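Local atomic coordinates of PilX (Neisseria meningitidis, PDB entry 2OPE), a protein that is a minor pilin of meningococcal type IV pili that probably modulates the virulence properties of these filaments, with a likely role in bacterial aggregation and adhesion. Residues F26-P31 against Q36-K41; R44-Y49 against Y59-H64. All coordinates share one frame; numbering follows the deposited sequence.

Contact 1: residues F26-P31 against Q36-K41; sequences FILKNP and QTIKSK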
ATOM      1  N   PHE A  26      -1.315 -13.181   9.069  1.00 44.75           N
ATOM      2  CA  PHE A  26      -0.379 -13.312  10.161  1.00 46.13           C
ATOM      3  C   PHE A  26      -0.507 -12.194  11.183  1.00 46.91           C
ATOM      4  O   PHE A  26      -0.101 -12.367  12.312  1.00 50.61           O
ATOM      5  CB  PHE A  26       1.086 -13.450   9.651  1.00 44.75           C
ATOM      6  CG  PHE A  26       1.327 -14.767   8.918  1.00 45.88           C
ATOM      7  CD1 PHE A  26       1.726 -15.916   9.614  1.00 45.43           C
ATOM      8  CD2 PHE A  26       1.084 -14.886   7.558  1.00 44.91           C
ATOM      9  CE1 PHE A  26       1.912 -17.112   8.956  1.00 44.07           C
ATOM     10  CE2 PHE A  26       1.290 -16.098   6.901  1.00 43.21           C
ATOM     11  CZ  PHE A  26       1.712 -17.186   7.588  1.00 43.58           C
ATOM     12  N   ILE A  27      -1.030 -11.033  10.827  1.00 46.31           N
ATOM     13  CA  ILE A  27      -1.100  -9.988  11.846  1.00 46.59           C
ATOM     14  C   ILE A  27      -2.543  -9.744  12.345  1.00 48.55           C
ATOM     15  O   ILE A  27      -2.821  -9.829  13.556  1.00 48.24           O
ATOM     16  CB  ILE A  27      -0.411  -8.692  11.393  1.00 45.66           C
ATOM     17  CG1 ILE A  27       1.044  -9.010  11.036  1.00 44.69           C
ATOM     18  CG2 ILE A  27      -0.466  -7.609  12.531  1.00 43.55           C
ATOM     19  CD1 ILE A  27       1.871  -7.811  10.544  1.00 45.74           C
ATOM     20  N   LEU A  28      -3.441  -9.462  11.400  1.00 48.38           N
ATOM     21  CA  LEU A  28      -4.844  -9.259  11.698  1.00 49.23           C
ATOM     22  C   LEU A  28      -5.465 -10.488  12.369  1.00 50.73           C
ATOM     23  O   LEU A  28      -6.349 -10.360  13.236  1.00 52.89           O
ATOM     24  CB  LEU A  28      -5.605  -8.927  10.416  1.00 47.29           C
ATOM     25  CG  LEU A  28      -5.139  -7.640   9.729  1.00 46.64           C
ATOM     26  CD1 LEU A  28      -6.210  -7.202   8.755  1.00 46.44           C
ATOM     27  CD2 LEU A  28      -4.861  -6.540  10.736  1.00 45.64           C
ATOM     28  N   LYS A  29      -4.955 -11.661  12.015  1.00 49.19           N
ATOM     29  CA  LYS A  29      -5.594 -12.918  12.367  1.00 49.39           C
ATOM     30  C   LYS A  29      -5.290 -13.351  13.796  1.00 49.74           C
ATOM     31  O   LYS A  29      -5.997 -14.172  14.356  1.00 52.28           O
ATOM     32  CB  LYS A  29      -5.147 -14.007  11.388  1.00 48.50           C
ATOM     33  CG  LYS A  29      -6.131 -15.077  11.105  1.00 48.37           C
ATOM     34  CD  LYS A  29      -5.481 -16.177  10.275  1.00 48.20           C
ATOM     35  CE  LYS A  29      -6.506 -17.043   9.579  1.00 49.37           C
ATOM     36  NZ  LYS A  29      -5.885 -18.199   8.811  1.00 49.78           N
ATOM     37  N   ASN A  30      -4.241 -12.805  14.382  1.00 49.66           N
ATOM     38  CA  ASN A  30      -3.954 -13.022  15.786  1.00 49.62           C
ATOM     39  C   ASN A  30      -5.230 -12.772  16.600  1.00 50.81           C
ATOM     40  O   ASN A  30      -5.829 -11.678  16.540  1.00 51.20           O
ATOM     41  CB  ASN A  30      -2.824 -12.102  16.237  1.00 50.02           C
ATOM     42  CG  ASN A  30      -2.316 -12.433  17.610  1.00 50.05           C
ATOM     43  OD1 ASN A  30      -3.029 -12.244  18.591  1.00 50.51           O
ATOM     44  ND2 ASN A  30      -1.061 -12.905  17.700  1.00 48.53           N
ATOM     45  N   PRO A  31      -5.641 -13.798  17.367  1.00 49.39           N
ATOM     46  CA  PRO A  31      -6.899 -13.845  18.051  1.00 47.50           C
ATOM     47  C   PRO A  31      -6.942 -12.889  19.216  1.00 46.59           C
ATOM     48  O   PRO A  31      -8.015 -12.367  19.521  1.00 47.50           O
ATOM     49  CB  PRO A  31      -6.969 -15.295  18.567  1.00 47.93           C
ATOM     50  CG  PRO A  31      -5.567 -15.747  18.638  1.00 47.96           C
ATOM     51  CD  PRO A  31      -4.821 -15.008  17.596  1.00 48.59           C
ATOM     52  N   GLN A  36      -3.684  -1.635  19.779  1.00 48.49           N
ATOM     53  CA  GLN A  36      -2.414  -0.944  19.811  1.00 47.82           C
ATOM     54  C   GLN A  36      -1.277  -1.848  19.321  1.00 46.96           C
ATOM     55  O   GLN A  36      -0.375  -1.403  18.618  1.00 47.41           O
ATOM     56  CB  GLN A  36      -2.145  -0.474  21.241  1.00 50.44           C
ATOM     57  CG  GLN A  36      -0.711  -0.150  21.506  1.00 52.17           C
ATOM     58  CD  GLN A  36      -0.544   0.798  22.642  1.00 54.63           C
ATOM     59  OE1 GLN A  36      -1.267   0.717  23.671  1.00 55.96           O
ATOM     60  NE2 GLN A  36       0.423   1.721  22.492  1.00 54.57           N
ATOM     61  N   THR A  37      -1.323  -3.119  19.697  1.00 46.84           N
ATOM     62  CA  THR A  37      -0.356  -4.117  19.254  1.00 46.55           C
ATOM     63  C   THR A  37      -0.479  -4.469  17.762  1.00 47.74           C
ATOM     64  O   THR A  37       0.523  -4.573  17.054  1.00 47.57           O
ATOM     65  CB  THR A  37      -0.492  -5.364  20.111  1.00 46.29           C
ATOM     66  OG1 THR A  37      -0.212  -5.009  21.471  1.00 45.15           O
ATOM     67  CG2 THR A  37       0.454  -6.464  19.660  1.00 44.31           C
ATOM     68  N   ILE A  38      -1.709  -4.634  17.279  1.00 48.54           N
ATOM     69  CA  ILE A  38      -1.928  -4.906  15.861  1.00 48.47           C
ATOM     70  C   ILE A  38      -1.384  -3.729  15.045  1.00 48.34           C
ATOM     71  O   ILE A  38      -0.715  -3.920  14.044  1.00 49.42           O
ATOM     72  CB  ILE A  38      -3.452  -5.049  15.522  1.00 49.71           C
ATOM     73  CG1 ILE A  38      -4.126  -6.230  16.276  1.00 49.60           C
ATOM     74  CG2 ILE A  38      -3.687  -5.093  13.994  1.00 48.71           C
ATOM     75  CD1 ILE A  38      -3.501  -7.563  16.057  1.00 49.30           C
ATOM     76  N   LYS A  39      -1.704  -2.509  15.470  1.00 46.88           N
ATOM     77  CA  LYS A  39      -1.319  -1.314  14.745  1.00 44.94           C
ATOM     78  C   LYS A  39       0.202  -1.175  14.640  1.00 47.35           C
ATOM     79  O   LYS A  39       0.717  -0.969  13.550  1.00 47.10           O
ATOM     80  CB  LYS A  39      -1.919  -0.057  15.387  1.00 43.84           C
ATOM     81  CG  LYS A  39      -1.430   1.265  14.743  1.00 41.71           C
ATOM     82  CD  LYS A  39      -2.267   2.449  15.162  1.00 43.29           C
ATOM     83  CE  LYS A  39      -1.717   3.800  14.573  1.00 43.65           C
ATOM     84  NZ  LYS A  39      -0.279   4.011  14.928  1.00 42.44           N
ATOM     85  N   SER A  40       0.937  -1.304  15.752  1.00 48.38           N
ATOM     86  CA  SER A  40       2.390  -1.139  15.632  1.00 49.02           C
ATOM     87  C   SER A  40       3.047  -2.296  14.908  1.00 46.74           C
ATOM     88  O   SER A  40       4.004  -2.095  14.169  1.00 44.97           O
ATOM     89  CB  SER A  40       3.099  -0.833  16.979  1.00 49.95           C
ATOM     90  OG  SER A  40       2.579  -1.606  18.025  1.00 51.85           O
ATOM     91  N   LYS A  41       2.552  -3.509  15.133  1.00 47.02           N
ATOM     92  CA  LYS A  41       2.992  -4.650  14.303  1.00 46.52           C
ATOM     93  C   LYS A  41       2.781  -4.405  12.799  1.00 47.11           C
ATOM     94  O   LYS A  41       3.719  -4.572  12.013  1.00 48.29           O
ATOM     95  CB  LYS A  41       2.348  -5.954  14.753  1.00 46.90           C
ATOM     96  CG  LYS A  41       2.984  -6.570  16.023  1.00 46.75           C
ATOM     97  CD  LYS A  41       2.279  -7.874  16.353  1.00 47.27           C
ATOM     98  CE  LYS A  41       2.778  -8.555  17.664  1.00 46.37           C
ATOM     99  NZ  LYS A  41       1.885  -9.717  18.023  1.00 44.82           N
TER
HETATM  100  O   HOH W   1       1.343 -11.382  15.335  1.00 48.49           O
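Ile27 lays its CG2 methyl against the flank of Lys41, 3.9 Å from Lys41 CB, and the same methyl lies near the backbone carbonyl of Ile38. With CG2 anti to the backbone N, the two branches of Ile27 part: CG2 lies between the Ile38 carbonyl and the base of the Lys41 side chain, while CD1, at the end of the extended CG1 arm, reaches Lys41 O at 4.0 Å. Ile38 answers with both of its branches. Its CD1 comes up to the backbone oxygen of Ile27, 3.4 Å from Ile27 O, and its CG2 touches Leu28 CD2 at 3.8 Å, the two side chains meeting at about a right angle. Ile38 is the buried member of the group, covered further by Asp33 and Pro71.

Helix 5-28, the long N-terminal helix of the pilin fold, widens into a pi-type turn at residues 26-28, and beyond it the chain turns back through a short loop into helix 35-48, whose Leu42 continues the apolar seam beneath Ile27 and Leu28. The outer side is polar. Lys41 runs out fully extended beyond CG, which carries NZ to a salt bridge with Asp33 in the connecting loop and to a water 3.2 Å from Lys41 NZ; that water makes a weak bond to Phe26 O and so joins the two helices indirectly. Asn30 ND2 approaches Lys41 NZ only to 4.4 Å, and Asn30 OD1 instead accepts from the backbone N of Leu32 and Asp33, an Asx turn at the start of the loop.

Contact 2: residues R44-Y49 against Y59-H64; sequences RFVSGY and YNVSVH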
ATOM      1  N   ARG A  44       5.515  -1.842  11.776  1.00 45.57           N
ATOM      2  CA  ARG A  44       6.865  -2.420  11.718  1.00 46.06           C
ATOM      3  C   ARG A  44       7.009  -3.368  10.557  1.00 45.19           C
ATOM      4  O   ARG A  44       8.017  -3.364   9.877  1.00 46.84           O
ATOM      5  CB  ARG A  44       7.179  -3.189  12.998  1.00 47.26           C
ATOM      6  CG  ARG A  44       8.109  -2.467  13.899  1.00 51.46           C
ATOM      7  CD  ARG A  44       8.287  -3.206  15.189  1.00 53.01           C
ATOM      8  NE  ARG A  44       7.020  -3.265  15.900  1.00 54.36           N
ATOM      9  CZ  ARG A  44       6.723  -2.469  16.917  1.00 55.91           C
ATOM     10  NH1 ARG A  44       5.543  -2.586  17.531  1.00 56.35           N
ATOM     11  NH2 ARG A  44       7.625  -1.571  17.335  1.00 55.70           N
ATOM     12  N   PHE A  45       6.014  -4.224  10.357  1.00 45.40           N
ATOM     13  CA  PHE A  45       6.125  -5.246   9.343  1.00 46.78           C
ATOM     14  C   PHE A  45       6.207  -4.595   7.969  1.00 47.68           C
ATOM     15  O   PHE A  45       7.129  -4.835   7.212  1.00 46.66           O
ATOM     16  CB  PHE A  45       4.957  -6.241   9.352  1.00 45.82           C
ATOM     17  CG  PHE A  45       4.996  -7.161   8.163  1.00 46.14           C
ATOM     18  CD1 PHE A  45       3.974  -7.149   7.196  1.00 45.77           C
ATOM     19  CD2 PHE A  45       6.119  -7.921   7.926  1.00 43.91           C
ATOM     20  CE1 PHE A  45       4.052  -7.970   6.077  1.00 44.25           C
ATOM     21  CE2 PHE A  45       6.203  -8.738   6.807  1.00 44.75           C
ATOM     22  CZ  PHE A  45       5.170  -8.761   5.880  1.00 44.83           C
ATOM     23  N   VAL A  46       5.220  -3.769   7.665  1.00 50.21           N
ATOM     24  CA  VAL A  46       5.155  -3.071   6.373  1.00 51.91           C
ATOM     25  C   VAL A  46       6.366  -2.215   6.080  1.00 51.84           C
ATOM     26  O   VAL A  46       6.914  -2.252   4.972  1.00 51.72           O
ATOM     27  CB  VAL A  46       3.909  -2.174   6.292  1.00 53.79           C
ATOM     28  CG1 VAL A  46       3.973  -1.257   5.021  1.00 53.67           C
ATOM     29  CG2 VAL A  46       2.604  -3.067   6.351  1.00 53.47           C
ATOM     30  N   SER A  47       6.793  -1.442   7.071  1.00 51.49           N
ATOM     31  CA  SER A  47       7.882  -0.514   6.827  1.00 51.00           C
ATOM     32  C   SER A  47       9.202  -1.245   6.752  1.00 49.39           C
ATOM     33  O   SER A  47      10.147  -0.759   6.175  1.00 48.28           O
ATOM     34  CB  SER A  47       7.935   0.604   7.887  1.00 51.84           C
ATOM     35  OG  SER A  47       8.407   0.113   9.128  1.00 52.73           O
ATOM     36  N   GLY A  48       9.277  -2.426   7.336  1.00 49.58           N
ATOM     37  CA  GLY A  48      10.541  -3.156   7.270  1.00 49.75           C
ATOM     38  C   GLY A  48      10.579  -4.246   6.196  1.00 48.48           C
ATOM     39  O   GLY A  48      11.528  -4.983   6.115  1.00 48.54           O
ATOM     40  N   TYR A  49       9.535  -4.368   5.392  1.00 49.02           N
ATOM     41  CA  TYR A  49       9.428  -5.494   4.475  1.00 48.22           C
ATOM     42  C   TYR A  49      10.342  -5.195   3.295  1.00 49.16           C
ATOM     43  O   TYR A  49      10.410  -4.049   2.861  1.00 49.29           O
ATOM     44  CB  TYR A  49       7.978  -5.675   3.999  1.00 46.64           C
ATOM     45  CG  TYR A  49       7.826  -6.701   2.885  1.00 45.31           C
ATOM     46  CD1 TYR A  49       7.900  -8.054   3.154  1.00 43.76           C
ATOM     47  CD2 TYR A  49       7.641  -6.304   1.558  1.00 45.30           C
ATOM     48  CE1 TYR A  49       7.802  -8.989   2.147  1.00 44.24           C
ATOM     49  CE2 TYR A  49       7.536  -7.246   0.527  1.00 46.06           C
ATOM     50  CZ  TYR A  49       7.609  -8.586   0.851  1.00 45.79           C
ATOM     51  OH  TYR A  49       7.494  -9.532  -0.129  1.00 47.77           O
ATOM     52  N   TYR A  59      10.375   2.441  -5.014  1.00 48.91           N
ATOM     53  CA  TYR A  59       9.123   2.724  -4.316  1.00 48.24           C
ATOM     54  C   TYR A  59       9.231   2.621  -2.811  1.00 48.58           C
ATOM     55  O   TYR A  59       9.996   1.815  -2.311  1.00 49.82           O
ATOM     56  CB  TYR A  59       8.051   1.755  -4.777  1.00 46.65           C
ATOM     57  CG  TYR A  59       7.761   1.911  -6.216  1.00 46.94           C
ATOM     58  CD1 TYR A  59       8.309   1.034  -7.170  1.00 47.23           C
ATOM     59  CD2 TYR A  59       6.950   2.941  -6.656  1.00 46.52           C
ATOM     60  CE1 TYR A  59       8.043   1.172  -8.515  1.00 45.93           C
ATOM     61  CE2 TYR A  59       6.683   3.086  -7.991  1.00 47.13           C
ATOM     62  CZ  TYR A  59       7.241   2.202  -8.918  1.00 46.85           C
ATOM     63  OH  TYR A  59       6.946   2.386 -10.246  1.00 47.15           O
ATOM     64  N   ASN A  60       8.458   3.448  -2.100  1.00 48.42           N
ATOM     65  CA  ASN A  60       8.187   3.241  -0.663  1.00 47.62           C
ATOM     66  C   ASN A  60       6.767   2.722  -0.387  1.00 47.77           C
ATOM     67  O   ASN A  60       5.804   3.178  -0.975  1.00 48.95           O
ATOM     68  CB  ASN A  60       8.463   4.507   0.134  1.00 46.97           C
ATOM     69  CG  ASN A  60       9.939   4.889   0.117  1.00 47.42           C
ATOM     70  OD1 ASN A  60      10.822   4.050   0.316  1.00 46.89           O
ATOM     71  ND2 ASN A  60      10.211   6.134  -0.179  1.00 46.27           N
ATOM     72  N   VAL A  61       6.643   1.734   0.487  1.00 47.40           N
ATOM     73  CA  VAL A  61       5.327   1.246   0.860  1.00 46.72           C
ATOM     74  C   VAL A  61       5.021   1.572   2.341  1.00 47.35           C
ATOM     75  O   VAL A  61       5.868   1.391   3.230  1.00 45.89           O
ATOM     76  CB  VAL A  61       5.187  -0.265   0.501  1.00 45.89           C
ATOM     77  CG1 VAL A  61       3.898  -0.838   1.024  1.00 46.14           C
ATOM     78  CG2 VAL A  61       5.260  -0.438  -1.012  1.00 42.83           C
ATOM     79  N   SER A  62       3.819   2.096   2.612  1.00 47.32           N
ATOM     80  CA  SER A  62       3.468   2.440   4.002  1.00 45.71           C
ATOM     81  C   SER A  62       2.028   2.019   4.256  1.00 44.90           C
ATOM     82  O   SER A  62       1.295   1.838   3.290  1.00 43.97           O
ATOM     83  CB  SER A  62       3.669   3.932   4.244  1.00 44.61           C
ATOM     84  OG  SER A  62       3.008   4.677   3.220  1.00 46.43           O
ATOM     85  N   VAL A  63       1.643   1.873   5.534  1.00 43.94           N
ATOM     86  CA  VAL A  63       0.294   1.414   5.971  1.00 44.80           C
ATOM     87  C   VAL A  63      -0.389   2.567   6.762  1.00 47.33           C
ATOM     88  O   VAL A  63       0.260   3.347   7.489  1.00 48.64           O
ATOM     89  CB  VAL A  63       0.382   0.071   6.830  1.00 43.81           C
ATOM     90  CG1 VAL A  63       1.235   0.292   8.095  1.00 45.47           C
ATOM     91  CG2 VAL A  63      -0.937  -0.455   7.227  1.00 40.38           C
ATOM     92  N   HIS A  64      -1.691   2.721   6.585  1.00 47.63           N
ATOM     93  CA  HIS A  64      -2.366   3.906   7.095  1.00 46.95           C
ATOM     94  C   HIS A  64      -3.677   3.525   7.743  1.00 45.95           C
ATOM     95  O   HIS A  64      -4.279   2.538   7.379  1.00 47.81           O
ATOM     96  CB  HIS A  64      -2.540   4.925   5.943  1.00 48.46           C
ATOM     97  CG  HIS A  64      -1.240   5.269   5.265  1.00 49.88           C
ATOM     98  ND1 HIS A  64      -0.470   6.360   5.628  1.00 47.90           N
ATOM     99  CD2 HIS A  64      -0.533   4.611   4.300  1.00 50.05           C
ATOM    100  CE1 HIS A  64       0.629   6.382   4.888  1.00 48.42           C
ATOM    101  NE2 HIS A  64       0.618   5.335   4.073  1.00 47.96           N
TER
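Val46 points from its helix toward the strand and divides its two methyls between neighbouring positions along it. CG1, anti to the backbone N (chi1 171°), drops onto the strand backbone, 3.7 Å from Val61 O and 3.9 Å from Ser62 CA, and meets Val61 CG1 at the side. CG2 is directed the other way along the strand, to Val63, lying 3.9 Å from Val63 CB and about as far from the CG1 methyl of that residue. Val63 carries CG1 between its backbone N and carbonyl carbon (chi1 60°), a rotation that brings this methyl up against both CG2 and CB of Val46; the two side chains meet at a slant. Val61 starts out across the line to the helix, neither at it nor away, and makes its contact through the single methyl CG1, 4.0 Å from Val46 CG1, while also packing on Met51 beyond the helix end.

In the pilin fold an antiparallel sheet packs against the N-terminal helix. Strand 59-65 is an outermost strand of the sheet, and here residues 44-48 of helix 35-48 pack against it through Val46, the two short axes running nearly antiparallel at 169° and approaching to 7.2 Å. Val63 also rests on Tyr74 and Leu76 of the adjacent strand. The CB of Ser62 points away from the helix, and Ser62 OG hydrogen-bonds His64 NE2 at 2.6 Å, linking alternate residues of the strand; the backbones of both residues are paired with strand 74-80, to Val77 and Ser75.

From the N terminus, helix 5-28 leads into contact 1, which closes the short loop to helix 35-48 with four residues between its segments. The chain then follows that helix to its C-terminal turns, where contact 2 opens; it closes a longer connection of nine residues, including the short helix 53-56, when the chain comes back as strand 59-65. The two closures therefore follow in series, neither enclosing nor crossing the other, with centres about 15 Å apart. Helix 35-48 is shared, and Ile27 CD1 packs on Phe45 CB at 3.7 Å, joining them directly. Together they tie the end of the long N-terminal helix, through helix 35-48, to an outermost strand of the sheet.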